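Local coordinates for protein Emp47p (form2) (Saccharomyces cerevisiae, PDB 2A6Z) that serves as a calcium-independent, carbohydrate-recognising cargo receptor involved in glycoprotein secretion and required for Emp46p to leave the endoplasmic reticulum, at residues V40-N44 / Q45-G49; R94-Q97 / L98-P102. All coordinates share one frame; numbering follows the deposited sequence.

Interaction 1 of 2, residues V40-N44 / Q45-G49; sequences VLTSN and QNSKG
S47 turns its hydroxyl back across the loop onto the backbone of N44. S47 OG donates to N44 O at 2.7 Å, with a C=O...donor angle of 129° and the donor tilted 29° from the carbonyl plane. The torsion of S47 (chi1 54°) sets OG between its own N and carbonyl carbon. There S47 OG also lies 3.1 Å from T42 C. The methyl of T42 packs near the S47 carbonyl, CG2 3.6 Å from S47 O. T42 OG1 is engaged by E209 and F211. Further in, the two legs of the loop come close: L41 O sits 3.1 Å from G49 CA in a CA-H...O contact. G49 has no side chain, so the carbonyl can come this near. L41 CD2 reaches G49 C at 4.0 Å, and the side chain packs on V197 and A199. The far end is looser. N44, Q45 and N46 are exposed at the tip, and Q45 touches N44 with CB only. The loop joins strand 38-40 of one sheet to strand 48-58 of the other in the legume-like lectin sandwich. Two donors, S47 OG and N201 ND2, grip N44 O, while N201 OD1 takes the N-H of S47. This ties the loop to the chain just after strand 192-200.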
# COMPACT_ATOMS: atom_id res chain seq x y z
N VAL A 40 1.43 -6.13 -12.28
CA VAL A 40 2.59 -5.26 -12.41
C VAL A 40 2.12 -3.83 -12.44
O VAL A 40 1.36 -3.46 -13.32
CB VAL A 40 3.37 -5.60 -13.68
CG1 VAL A 40 4.53 -4.66 -13.84
CG2 VAL A 40 3.85 -7.04 -13.66
N LEU A 41 2.59 -3.02 -11.47
CA LEU A 41 2.18 -1.65 -11.40
C LEU A 41 3.01 -0.75 -12.31
O LEU A 41 2.50 0.24 -12.82
CB LEU A 41 2.25 -1.15 -9.94
CG LEU A 41 1.31 -1.91 -8.98
CD1 LEU A 41 1.58 -1.43 -7.55
CD2 LEU A 41 -0.13 -1.74 -9.35
N THR A 42 4.32 -1.06 -12.38
CA THR A 42 5.24 -0.18 -13.17
C THR A 42 5.97 -0.98 -14.18
O THR A 42 7.08 -1.41 -13.99
CB THR A 42 6.18 0.56 -12.17
OG1 THR A 42 6.94 -0.35 -11.33
CG2 THR A 42 5.39 1.53 -11.31
N SER A 43 5.28 -1.17 -15.35
CA SER A 43 5.76 -2.14 -16.31
C SER A 43 6.81 -1.63 -17.31
O SER A 43 7.32 -2.46 -18.07
CB SER A 43 4.56 -2.69 -17.09
OG SER A 43 3.84 -1.70 -17.77
N ASN A 44 7.16 -0.35 -17.36
CA ASN A 44 8.23 0.12 -18.23
C ASN A 44 8.90 1.34 -17.61
O ASN A 44 8.61 1.75 -16.49
CB ASN A 44 7.64 0.38 -19.62
CG ASN A 44 6.69 1.49 -19.77
OD1 ASN A 44 6.62 2.42 -19.02
ND2 ASN A 44 5.98 1.49 -20.96
N GLN A 45 9.86 1.97 -18.34
CA GLN A 45 10.58 3.13 -17.81
C GLN A 45 9.63 4.29 -17.61
O GLN A 45 8.97 4.67 -18.58
CB GLN A 45 11.71 3.55 -18.77
CG GLN A 45 12.78 2.45 -18.81
CD GLN A 45 13.80 2.75 -19.88
OE1 GLN A 45 14.57 1.83 -20.20
NE2 GLN A 45 13.83 3.95 -20.46
N ASN A 46 9.62 4.87 -16.41
CA ASN A 46 8.77 6.00 -16.05
C ASN A 46 7.29 5.68 -16.30
O ASN A 46 6.62 6.30 -17.12
CB ASN A 46 9.16 7.26 -16.81
CG ASN A 46 8.58 8.48 -16.15
OD1 ASN A 46 7.91 8.47 -15.09
ND2 ASN A 46 8.86 9.61 -16.73
N SER A 47 6.84 4.72 -15.52
CA SER A 47 5.44 4.25 -15.60
C SER A 47 4.78 4.37 -14.25
O SER A 47 5.45 4.55 -13.22
CB SER A 47 5.35 2.79 -16.09
OG SER A 47 6.17 1.91 -15.29
N LYS A 48 3.45 4.27 -14.27
CA LYS A 48 2.59 4.42 -13.12
C LYS A 48 1.47 3.39 -13.21
O LYS A 48 0.98 3.09 -14.28
CB LYS A 48 1.97 5.82 -12.97
CG LYS A 48 3.02 6.89 -12.70
CD LYS A 48 2.46 8.30 -12.62
CE LYS A 48 3.47 9.25 -12.02
NZ LYS A 48 3.12 10.69 -12.22
N GLY A 49 1.05 2.91 -12.03
CA GLY A 49 -0.03 1.91 -12.00
C GLY A 49 -0.77 2.03 -10.68
O GLY A 49 -0.19 2.40 -9.65

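Interaction 2 of 2, residues R94-Q97 / L98-P102; sequences RDKQ and LYNGP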
# COMPACT_ATOMS: atom_id res chain seq x y z
N ARG A 94 -9.67 10.17 -6.86
CA ARG A 94 -9.36 10.66 -8.18
C ARG A 94 -7.92 11.16 -8.35
O ARG A 94 -7.32 11.10 -9.43
CB ARG A 94 -10.35 11.83 -8.46
CG ARG A 94 -11.83 11.36 -8.59
CD ARG A 94 -12.73 12.60 -8.81
NE ARG A 94 -14.13 12.23 -8.65
CZ ARG A 94 -14.91 12.16 -7.59
NH1 ARG A 94 -16.17 11.76 -7.74
NH2 ARG A 94 -14.51 12.47 -6.36
N ASP A 95 -7.37 11.73 -7.29
CA ASP A 95 -6.08 12.44 -7.39
C ASP A 95 -4.93 11.43 -7.52
O ASP A 95 -4.94 10.40 -6.84
CB ASP A 95 -5.88 13.37 -6.21
CG ASP A 95 -4.61 14.20 -6.35
OD1 ASP A 95 -4.74 15.30 -6.92
OD2 ASP A 95 -3.54 13.75 -5.96
N LYS A 96 -3.97 11.75 -8.37
CA LYS A 96 -2.86 10.90 -8.73
C LYS A 96 -1.51 11.53 -8.41
O LYS A 96 -0.51 11.04 -8.95
CB LYS A 96 -2.94 10.49 -10.18
CG LYS A 96 -4.27 9.89 -10.64
CD LYS A 96 -4.41 8.45 -10.14
CE LYS A 96 -5.82 7.95 -10.42
NZ LYS A 96 -5.92 6.45 -10.42
N GLN A 97 -1.43 12.58 -7.65
CA GLN A 97 -0.22 13.34 -7.53
C GLN A 97 0.80 12.85 -6.53
O GLN A 97 1.92 13.41 -6.48
CB GLN A 97 -0.55 14.80 -7.18
CG GLN A 97 -1.37 15.52 -8.23
CD GLN A 97 -1.63 16.96 -7.85
OE1 GLN A 97 -0.72 17.80 -8.00
NE2 GLN A 97 -2.79 17.25 -7.25
N LEU A 98 0.49 11.82 -5.74
CA LEU A 98 1.42 11.33 -4.71
C LEU A 98 1.64 9.84 -4.93
O LEU A 98 0.78 9.02 -4.61
CB LEU A 98 0.80 11.62 -3.33
CG LEU A 98 1.63 11.12 -2.12
CD1 LEU A 98 3.04 11.72 -2.15
CD2 LEU A 98 0.88 11.47 -0.86
N TYR A 99 2.78 9.50 -5.58
CA TYR A 99 3.04 8.10 -5.95
C TYR A 99 1.84 7.51 -6.67
O TYR A 99 1.47 6.32 -6.51
CB TYR A 99 3.44 7.18 -4.71
CG TYR A 99 4.71 7.74 -4.10
CD1 TYR A 99 5.95 7.35 -4.59
CD2 TYR A 99 4.68 8.70 -3.11
CE1 TYR A 99 7.12 7.87 -4.08
CE2 TYR A 99 5.85 9.24 -2.59
CZ TYR A 99 7.07 8.81 -3.10
OH TYR A 99 8.21 9.38 -2.55
N ASN A 100 1.26 8.28 -7.60
CA ASN A 100 0.10 7.85 -8.40
C ASN A 100 -1.14 7.54 -7.57
O ASN A 100 -2.01 6.83 -8.05
CB ASN A 100 0.51 6.69 -9.33
CG ASN A 100 -0.58 6.45 -10.40
OD1 ASN A 100 -1.04 7.42 -11.04
ND2 ASN A 100 -0.96 5.21 -10.59
N GLY A 101 -1.22 8.15 -6.40
CA GLY A 101 -2.36 8.15 -5.53
C GLY A 101 -2.62 9.56 -5.00
O GLY A 101 -2.03 10.52 -5.49
N PRO A 102 -3.56 9.69 -4.07
CA PRO A 102 -4.07 11.02 -3.73
C PRO A 102 -3.18 11.81 -2.79
O PRO A 102 -2.88 11.38 -1.70
CB PRO A 102 -5.43 10.70 -3.08
CG PRO A 102 -5.19 9.31 -2.48
CD PRO A 102 -4.36 8.61 -3.49
O HOH W 1 -4.64 5.86 -7.92
O HOH W 2 2.42 10.66 -8.84
O HOH W 3 4.75 11.45 -6.11
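D95 and P102 meet where the chain folds back on itself. CB of D95 lies 3.9 Å from P102 CA, and D95 O makes a CA-H...O contact with that same carbon. Beside them K96 and N100 run side by side and point the same way. K96 bends at chi2 (-76°), which lays K96 CD alongside N100, 3.6 Å from N100 OD1. K96 O also takes a CA-H...O contact from N100 CA, and water 2 bridges K96 O to N100 N. Water 1 links K96 NZ to N100 O.

The next shell fixes the aspartate. D95 OD2 accepts from Q97 N at 2.9 Å, which makes an Asx turn. This donor comes from above the carboxylate plane. Q97 NE2 reaches the other oxygen, D95 OD1, at 2.8 Å; the bond is nearly straight, 178° at the hydrogen, and uses the syn lone pair. OD2 has a further donor in V103 N. The chain reversal is a type I' turn from L98 to G101, closed by L98 N to G101 O (2.8 Å) and by the return bond from G101 N. Q97 and L98 both face G101, a classic beta bulge.

E30 takes both K96 NZ, in a salt bridge, and N100 ND2. The loop connects strands 81-88 and 108-113. L98 and P102 pack on W85 of the first, Y99 touches both, and K96 lies against S50 of strand 48-58.

Overall arrangement
Along the chain, interaction 1 comes first and closes the short loop that leads from strand 38-40 into strand 48-58. These strands belong to different sheets of the beta sandwich, so the loop carries the chain from one sheet to the other. Interaction 2 follows later, within the long connection between strands 81-88 and 108-113, which are neighbours in one sheet. The two contacts are in series and neither nest nor cross. Their centres are about 14 Å apart, yet they touch: G49 O probably accepts a hydrogen bond from N100 ND2, and K48 CB packs on N100 CG. The later loop thereby abuts the start of strand 48-58.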